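Local coordinates for protein agmatine ureohydrolase (Thermoplasma volcanium GSS1, PDB 3PZL) that probably hydrolyses agmatine to putrescine and urea, as an arginase-family enzyme that carries two manganese ions in each subunit, at residues D253-I258 against L290-A295; R132-D137 against D169-G174. All blocks are in the same frame, centred on the assembly; numbering follows the deposited sequence.

Contact 1. Residues D253-I258 against L290-A295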
ATOM      1  N   ASP B 253       9.385  -5.051 -26.633  1.00 44.48           N
ATOM      2  CA  ASP B 253       9.330  -4.246 -27.860  1.00 45.09           C
ATOM      3  C   ASP B 253      10.262  -3.043 -27.724  1.00 45.02           C
ATOM      4  O   ASP B 253      10.902  -2.655 -28.698  1.00 46.29           O
ATOM      5  CB  ASP B 253       7.910  -3.772 -28.224  1.00 45.35           C
ATOM      6  CG  ASP B 253       6.996  -4.897 -28.771  1.00 47.70           C
ATOM      7  OD1 ASP B 253       7.457  -5.840 -29.488  1.00 48.96           O
ATOM      8  OD2 ASP B 253       5.775  -4.823 -28.470  1.00 48.43           O
ATOM      9  N   VAL B 254      10.354  -2.474 -26.523  1.00 43.29           N
ATOM     10  CA  VAL B 254      11.131  -1.282 -26.333  1.00 42.37           C
ATOM     11  C   VAL B 254      12.577  -1.680 -26.283  1.00 44.23           C
ATOM     12  O   VAL B 254      13.457  -0.906 -26.678  1.00 45.21           O
ATOM     13  CB  VAL B 254      10.703  -0.516 -25.081  1.00 41.66           C
ATOM     14  CG1 VAL B 254      11.613   0.638 -24.796  1.00 39.43           C
ATOM     15  CG2 VAL B 254       9.288   0.008 -25.249  1.00 40.26           C
ATOM     16  N   ARG B 255      12.835  -2.905 -25.829  1.00 45.16           N
ATOM     17  CA  ARG B 255      14.202  -3.377 -25.664  1.00 45.81           C
ATOM     18  C   ARG B 255      14.781  -3.577 -27.029  1.00 46.34           C
ATOM     19  O   ARG B 255      15.910  -3.186 -27.288  1.00 47.45           O
ATOM     20  CB  ARG B 255      14.241  -4.675 -24.848  1.00 46.37           C
ATOM     21  CG  ARG B 255      15.614  -5.366 -24.748  1.00 47.68           C
ATOM     22  CD  ARG B 255      15.452  -6.754 -24.118  1.00 48.55           C
ATOM     23  NE  ARG B 255      16.709  -7.524 -23.987  1.00 50.49           N
ATOM     24  CZ  ARG B 255      17.078  -8.498 -24.827  1.00 49.57           C
ATOM     25  NH1 ARG B 255      16.307  -8.771 -25.857  1.00 50.63           N
ATOM     26  NH2 ARG B 255      18.209  -9.185 -24.652  1.00 48.70           N
ATOM     27  N   ARG B 256      13.984  -4.158 -27.914  1.00 46.64           N
ATOM     28  CA  ARG B 256      14.409  -4.415 -29.277  1.00 46.41           C
ATOM     29  C   ARG B 256      14.666  -3.103 -29.986  1.00 45.76           C
ATOM     30  O   ARG B 256      15.617  -2.972 -30.728  1.00 47.05           O
ATOM     31  CB  ARG B 256      13.358  -5.277 -29.997  1.00 46.41           C
ATOM     32  CG  ARG B 256      13.693  -5.649 -31.420  1.00 47.77           C
ATOM     33  CD  ARG B 256      14.861  -6.607 -31.527  1.00 51.67           C
ATOM     34  NE  ARG B 256      15.200  -6.843 -32.924  1.00 57.96           N
ATOM     35  CZ  ARG B 256      16.209  -7.596 -33.343  1.00 59.31           C
ATOM     36  NH1 ARG B 256      17.013  -8.170 -32.467  1.00 58.94           N
ATOM     37  NH2 ARG B 256      16.434  -7.733 -34.646  1.00 61.58           N
ATOM     38  N   LEU B 257      13.828  -2.119 -29.741  1.00 45.56           N
ATOM     39  CA  LEU B 257      14.039  -0.792 -30.314  1.00 46.30           C
ATOM     40  C   LEU B 257      15.397  -0.205 -29.934  1.00 46.82           C
ATOM     41  O   LEU B 257      16.059   0.423 -30.746  1.00 47.89           O
ATOM     42  CB  LEU B 257      12.911   0.192 -29.936  1.00 45.66           C
ATOM     43  CG  LEU B 257      13.003   1.561 -30.665  1.00 45.37           C
ATOM     44  CD1 LEU B 257      11.707   2.190 -30.971  1.00 44.41           C
ATOM     45  CD2 LEU B 257      13.811   2.520 -29.889  1.00 46.62           C
ATOM     46  N   ILE B 258      15.812  -0.441 -28.704  1.00 47.08           N
ATOM     47  CA  ILE B 258      17.029   0.120 -28.180  1.00 47.26           C
ATOM     48  C   ILE B 258      18.225  -0.682 -28.642  1.00 48.16           C
ATOM     49  O   ILE B 258      19.184  -0.124 -29.174  1.00 48.74           O
ATOM     50  CB  ILE B 258      16.964   0.200 -26.644  1.00 47.22           C
ATOM     51  CG1 ILE B 258      15.796   1.122 -26.221  1.00 45.93           C
ATOM     52  CG2 ILE B 258      18.279   0.688 -26.076  1.00 45.69           C
ATOM     53  CD1 ILE B 258      15.455   1.095 -24.777  1.00 42.98           C
ATOM     54  N   LEU B 290      18.125   0.944 -19.266  1.00 45.31           N
ATOM     55  CA  LEU B 290      19.336   1.764 -19.331  1.00 45.26           C
ATOM     56  C   LEU B 290      20.566   0.880 -19.497  1.00 44.94           C
ATOM     57  O   LEU B 290      21.531   1.280 -20.122  1.00 44.87           O
ATOM     58  CB  LEU B 290      19.451   2.644 -18.075  1.00 45.69           C
ATOM     59  CG  LEU B 290      20.837   3.031 -17.595  1.00 45.95           C
ATOM     60  CD1 LEU B 290      21.353   4.082 -18.523  1.00 48.87           C
ATOM     61  CD2 LEU B 290      20.734   3.541 -16.187  1.00 47.84           C
ATOM     62  N   GLN B 291      20.531  -0.317 -18.926  1.00 44.25           N
ATOM     63  CA  GLN B 291      21.621  -1.246 -19.107  1.00 44.69           C
ATOM     64  C   GLN B 291      21.647  -1.651 -20.554  1.00 45.31           C
ATOM     65  O   GLN B 291      22.704  -1.668 -21.189  1.00 45.77           O
ATOM     66  CB  GLN B 291      21.437  -2.492 -18.245  1.00 44.30           C
ATOM     67  CG  GLN B 291      21.832  -2.312 -16.800  1.00 45.08           C
ATOM     68  CD  GLN B 291      22.173  -3.628 -16.136  1.00 46.70           C
ATOM     69  OE1 GLN B 291      21.530  -4.671 -16.375  1.00 44.65           O
ATOM     70  NE2 GLN B 291      23.197  -3.594 -15.293  1.00 48.13           N
ATOM     71  N   VAL B 292      20.464  -1.957 -21.079  1.00 45.25           N
ATOM     72  CA  VAL B 292      20.320  -2.417 -22.445  1.00 45.21           C
ATOM     73  C   VAL B 292      20.866  -1.406 -23.466  1.00 45.88           C
ATOM     74  O   VAL B 292      21.506  -1.783 -24.444  1.00 46.82           O
ATOM     75  CB  VAL B 292      18.850  -2.788 -22.743  1.00 44.86           C
ATOM     76  CG1 VAL B 292      18.545  -2.769 -24.238  1.00 44.46           C
ATOM     77  CG2 VAL B 292      18.551  -4.126 -22.178  1.00 43.34           C
ATOM     78  N   PHE B 293      20.611  -0.129 -23.252  1.00 45.67           N
ATOM     79  CA  PHE B 293      21.134   0.864 -24.158  1.00 46.25           C
ATOM     80  C   PHE B 293      22.655   0.871 -24.173  1.00 47.43           C
ATOM     81  O   PHE B 293      23.268   0.765 -25.244  1.00 48.85           O
ATOM     82  CB  PHE B 293      20.623   2.228 -23.781  1.00 46.32           C
ATOM     83  CG  PHE B 293      21.275   3.328 -24.519  1.00 46.82           C
ATOM     84  CD1 PHE B 293      20.764   3.763 -25.722  1.00 47.76           C
ATOM     85  CD2 PHE B 293      22.396   3.939 -24.021  1.00 47.51           C
ATOM     86  CE1 PHE B 293      21.355   4.810 -26.400  1.00 48.05           C
ATOM     87  CE2 PHE B 293      22.999   4.977 -24.711  1.00 48.98           C
ATOM     88  CZ  PHE B 293      22.473   5.419 -25.888  1.00 46.92           C
ATOM     89  N   ILE B 294      23.268   0.989 -23.000  1.00 47.10           N
ATOM     90  CA  ILE B 294      24.716   1.048 -22.912  1.00 48.03           C
ATOM     91  C   ILE B 294      25.333  -0.248 -23.443  1.00 48.45           C
ATOM     92  O   ILE B 294      26.200  -0.202 -24.316  1.00 49.04           O
ATOM     93  CB  ILE B 294      25.202   1.377 -21.447  1.00 48.36           C
ATOM     94  CG1 ILE B 294      24.777   2.784 -21.038  1.00 48.32           C
ATOM     95  CG2 ILE B 294      26.682   1.256 -21.306  1.00 46.82           C
ATOM     96  CD1 ILE B 294      25.029   3.070 -19.612  1.00 48.26           C
ATOM     97  N   ALA B 295      24.867  -1.388 -22.932  1.00 48.35           N
ATOM     98  CA  ALA B 295      25.445  -2.679 -23.265  1.00 48.95           C
ATOM     99  C   ALA B 295      25.374  -2.964 -24.751  1.00 49.75           C
ATOM    100  O   ALA B 295      26.370  -3.330 -25.355  1.00 50.98           O
ATOM    101  CB  ALA B 295      24.811  -3.834 -22.439  1.00 47.30           C
TER
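Ile258 meets Val292 and Phe293 in the apolar part of this contact, and its CG2 methyl does most of the touching. That methyl lies 3.6 Å from CB of Phe293 and also rests against the Phe293 CA. It reaches the ring from the edge, near the ring plane, with CD1 of Phe293 4.0 Å from CG2 of Ile258. The isoleucine stands roughly square to the phenylalanine. CG1 of Ile258 sits beside the backbone N (chi1 -61°), which sets CG2 anti to that N and aims it across the gap. The same methyl is 3.9 Å from Val292 CG1. All three residues are buried.

Helices 251-261 and 281-303 run nearly parallel here. Their short segments come within 9.5 Å, axis to axis, at a signed angle of -23°. Both helices pack over strand 265-271, which lies between them in the chain. This is the beta-alpha layering of the arginase fold, in which helices pack over a parallel sheet. Ile258 and Phe293 both reach strand 265-271: Ile258 touches Phe268, and the Phe293 ring stacks with that same residue. Phe293 also touches Ile116 on the neighbouring strand.

Arg255 adds a contact of another kind, made by the aliphatic part of a charged side chain. Its CG lies 3.9 Å from Val292 CG1 and 4.1 Å from Val292 CG2, so both valine methyls pack against it. The Arg255 chain leaves with CG opposite the backbone N (chi1 173°) and runs straight to NE, so the guanidinium is carried on past the valine. There it makes a cation-pi contact with Phe203 of a second subunit.

Contact 2. Residues R132-D137 against D169-G174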
ATOM      1  N   ARG B 132      16.702  20.752 -28.577  1.00 62.74           N
ATOM      2  CA  ARG B 132      17.258  22.027 -29.040  1.00 63.38           C
ATOM      3  C   ARG B 132      18.728  21.842 -29.367  1.00 63.69           C
ATOM      4  O   ARG B 132      19.283  22.606 -30.146  1.00 64.54           O
ATOM      5  CB  ARG B 132      17.140  23.128 -27.974  1.00 63.53           C
ATOM      6  CG  ARG B 132      15.751  23.696 -27.738  1.00 62.83           C
ATOM      7  CD  ARG B 132      15.774  24.630 -26.534  1.00 63.59           C
ATOM      8  NE  ARG B 132      14.456  25.147 -26.163  1.00 63.83           N
ATOM      9  CZ  ARG B 132      14.220  25.943 -25.122  1.00 62.87           C
ATOM     10  NH1 ARG B 132      15.209  26.346 -24.330  1.00 62.89           N
ATOM     11  NH2 ARG B 132      12.987  26.331 -24.872  1.00 61.51           N
ATOM     12  N   ALA B 133      19.355  20.837 -28.765  1.00 62.97           N
ATOM     13  CA  ALA B 133      20.781  20.656 -28.914  1.00 63.45           C
ATOM     14  C   ALA B 133      21.199  19.824 -30.149  1.00 63.76           C
ATOM     15  O   ALA B 133      22.384  19.767 -30.525  1.00 64.15           O
ATOM     16  CB  ALA B 133      21.352  20.120 -27.641  1.00 62.47           C
ATOM     17  N   LEU B 134      20.210  19.215 -30.799  1.00 64.13           N
ATOM     18  CA  LEU B 134      20.449  18.284 -31.910  1.00 64.48           C
ATOM     19  C   LEU B 134      21.012  18.903 -33.190  1.00 65.83           C
ATOM     20  O   LEU B 134      20.503  19.906 -33.687  1.00 66.30           O
ATOM     21  CB  LEU B 134      19.166  17.511 -32.244  1.00 63.52           C
ATOM     22  CG  LEU B 134      18.537  16.695 -31.110  1.00 63.06           C
ATOM     23  CD1 LEU B 134      17.356  15.938 -31.652  1.00 61.26           C
ATOM     24  CD2 LEU B 134      19.534  15.731 -30.427  1.00 60.46           C
ATOM     25  N   PRO B 135      22.072  18.291 -33.739  1.00 66.74           N
ATOM     26  CA  PRO B 135      22.543  18.583 -35.104  1.00 67.84           C
ATOM     27  C   PRO B 135      21.497  18.243 -36.191  1.00 68.62           C
ATOM     28  O   PRO B 135      20.499  17.571 -35.913  1.00 68.25           O
ATOM     29  CB  PRO B 135      23.779  17.684 -35.238  1.00 67.88           C
ATOM     30  CG  PRO B 135      24.235  17.420 -33.844  1.00 66.50           C
ATOM     31  CD  PRO B 135      22.993  17.397 -33.007  1.00 65.94           C
ATOM     32  N   LYS B 136      21.721  18.707 -37.420  1.00 70.22           N
ATOM     33  CA  LYS B 136      20.760  18.504 -38.521  1.00 71.09           C
ATOM     34  C   LYS B 136      20.556  17.048 -38.981  1.00 70.19           C
ATOM     35  O   LYS B 136      19.517  16.708 -39.554  1.00 69.88           O
ATOM     36  CB  LYS B 136      21.156  19.353 -39.728  1.00 72.73           C
ATOM     37  CG  LYS B 136      20.659  20.797 -39.697  1.00 79.34           C
ATOM     38  CD  LYS B 136      21.121  21.570 -40.959  1.00 83.46           C
ATOM     39  CE  LYS B 136      20.467  22.942 -41.032  1.00 84.97           C
ATOM     40  NZ  LYS B 136      18.969  22.814 -41.010  1.00 81.38           N
ATOM     41  N   ASP B 137      21.544  16.196 -38.747  1.00 69.61           N
ATOM     42  CA  ASP B 137      21.470  14.814 -39.223  1.00 69.27           C
ATOM     43  C   ASP B 137      20.720  13.889 -38.268  1.00 68.03           C
ATOM     44  O   ASP B 137      20.214  12.851 -38.695  1.00 67.83           O
ATOM     45  CB  ASP B 137      22.870  14.253 -39.525  1.00 69.62           C
ATOM     46  CG  ASP B 137      23.832  14.392 -38.345  1.00 70.63           C
ATOM     47  OD1 ASP B 137      23.894  15.488 -37.741  1.00 72.90           O
ATOM     48  OD2 ASP B 137      24.542  13.413 -38.026  1.00 70.20           O
ATOM     49  N   ASP B 169       8.466  21.982 -34.141  1.00 72.91           N
ATOM     50  CA  ASP B 169       8.848  23.381 -34.294  1.00 74.17           C
ATOM     51  C   ASP B 169      10.355  23.499 -34.469  1.00 74.47           C
ATOM     52  O   ASP B 169      10.830  24.370 -35.200  1.00 75.27           O
ATOM     53  CB  ASP B 169       8.406  24.229 -33.084  1.00 74.61           C
ATOM     54  CG  ASP B 169       6.898  24.533 -33.067  1.00 75.19           C
ATOM     55  OD1 ASP B 169       6.163  24.214 -34.037  1.00 77.31           O
ATOM     56  OD2 ASP B 169       6.444  25.098 -32.054  1.00 75.35           O
ATOM     57  N   LEU B 170      11.098  22.613 -33.801  1.00 74.01           N
ATOM     58  CA  LEU B 170      12.565  22.670 -33.830  1.00 73.83           C
ATOM     59  C   LEU B 170      13.188  21.943 -35.010  1.00 73.78           C
ATOM     60  O   LEU B 170      14.172  22.421 -35.577  1.00 74.93           O
ATOM     61  CB  LEU B 170      13.161  22.160 -32.523  1.00 72.83           C
ATOM     62  CG  LEU B 170      13.050  23.143 -31.358  1.00 73.33           C
ATOM     63  CD1 LEU B 170      13.058  22.445 -30.001  1.00 71.57           C
ATOM     64  CD2 LEU B 170      14.149  24.180 -31.450  1.00 74.21           C
ATOM     65  N   LEU B 171      12.614  20.807 -35.395  1.00 72.94           N
ATOM     66  CA  LEU B 171      13.252  19.940 -36.390  1.00 72.57           C
ATOM     67  C   LEU B 171      12.642  20.043 -37.765  1.00 72.94           C
ATOM     68  O   LEU B 171      13.343  19.942 -38.760  1.00 73.61           O
ATOM     69  CB  LEU B 171      13.232  18.487 -35.930  1.00 71.15           C
ATOM     70  CG  LEU B 171      13.941  18.331 -34.591  1.00 71.01           C
ATOM     71  CD1 LEU B 171      13.677  16.965 -33.993  1.00 69.74           C
ATOM     72  CD2 LEU B 171      15.446  18.648 -34.705  1.00 70.72           C
ATOM     73  N   GLY B 172      11.332  20.233 -37.812  1.00 72.72           N
ATOM     74  CA  GLY B 172      10.622  20.233 -39.071  1.00 73.04           C
ATOM     75  C   GLY B 172      10.249  18.829 -39.487  1.00 72.31           C
ATOM     76  O   GLY B 172      10.415  17.881 -38.728  1.00 71.43           O
ATOM     77  N   GLU B 173       9.764  18.711 -40.717  1.00 73.18           N
ATOM     78  CA  GLU B 173       9.199  17.473 -41.243  1.00 72.90           C
ATOM     79  C   GLU B 173      10.225  16.359 -41.411  1.00 71.68           C
ATOM     80  O   GLU B 173      11.406  16.623 -41.609  1.00 72.18           O
ATOM     81  CB  GLU B 173       8.503  17.755 -42.574  1.00 74.19           C
ATOM     82  CG  GLU B 173       7.732  16.561 -43.137  1.00 76.75           C
ATOM     83  CD  GLU B 173       6.625  16.950 -44.114  1.00 79.93           C
ATOM     84  OE1 GLU B 173       6.677  18.065 -44.694  1.00 81.02           O
ATOM     85  OE2 GLU B 173       5.697  16.126 -44.288  1.00 80.55           O
ATOM     86  N   GLY B 174       9.754  15.117 -41.321  1.00 70.45           N
ATOM     87  CA  GLY B 174      10.565  13.929 -41.596  1.00 68.94           C
ATOM     88  C   GLY B 174      11.660  13.622 -40.591  1.00 67.36           C
ATOM     89  O   GLY B 174      12.434  12.685 -40.764  1.00 67.48           O
TER
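Arg132 and Leu170 make the closer part of this contact. CG of Arg132 lies 3.7 Å from Leu170 CD1 and 4.1 Å from Leu170 CD2, so the aliphatic root of the arginine faces the forked end of the leucine. The arginine CG stands beside its own backbone N (chi1 -73°). From there the chain runs extended to NE and takes the guanidinium beyond the leucine. Arg132 NH1 forms a salt bridge with Asp101 on helix 96-112. The charge is thus held outside the contact, and only carbon meets carbon within it.

Leu134 and Leu171 pack more loosely, with their CD1 methyls 4.5 Å apart. Leu170 is exposed despite its arginine neighbour, and this is a surface contact. Past Leu171 the chain leaves the helix at Gly172, whose phi is positive, and turns toward the next strand.

The contact joins the loop after helix 126-132 to the last turn of helix 163-171. The loops lead into strands 138-143 and 176-180, which are neighbours in the parallel sheet. Such helix-to-strand turns belong to the beta-alpha-beta units of the arginase fold.

How the contacts relate
Contact 1 is largely buried, and contact 2 lies at the surface. Their centres are about 23 Å apart, their nearest atoms about 12 Å apart, and they share no helix or strand. Contact 1 joins two helices midway along their packing on the sheet. Contact 2 joins a loop to the end of a helix, where the chain turns back into strands. Neither has a hydrogen bond between its segments. Both use the aliphatic part of an arginine, but the charges go to different places: to an aromatic ring of another subunit in contact 1, and to an aspartate of the same chain in contact 2. An aromatic ring takes part directly only in contact 1.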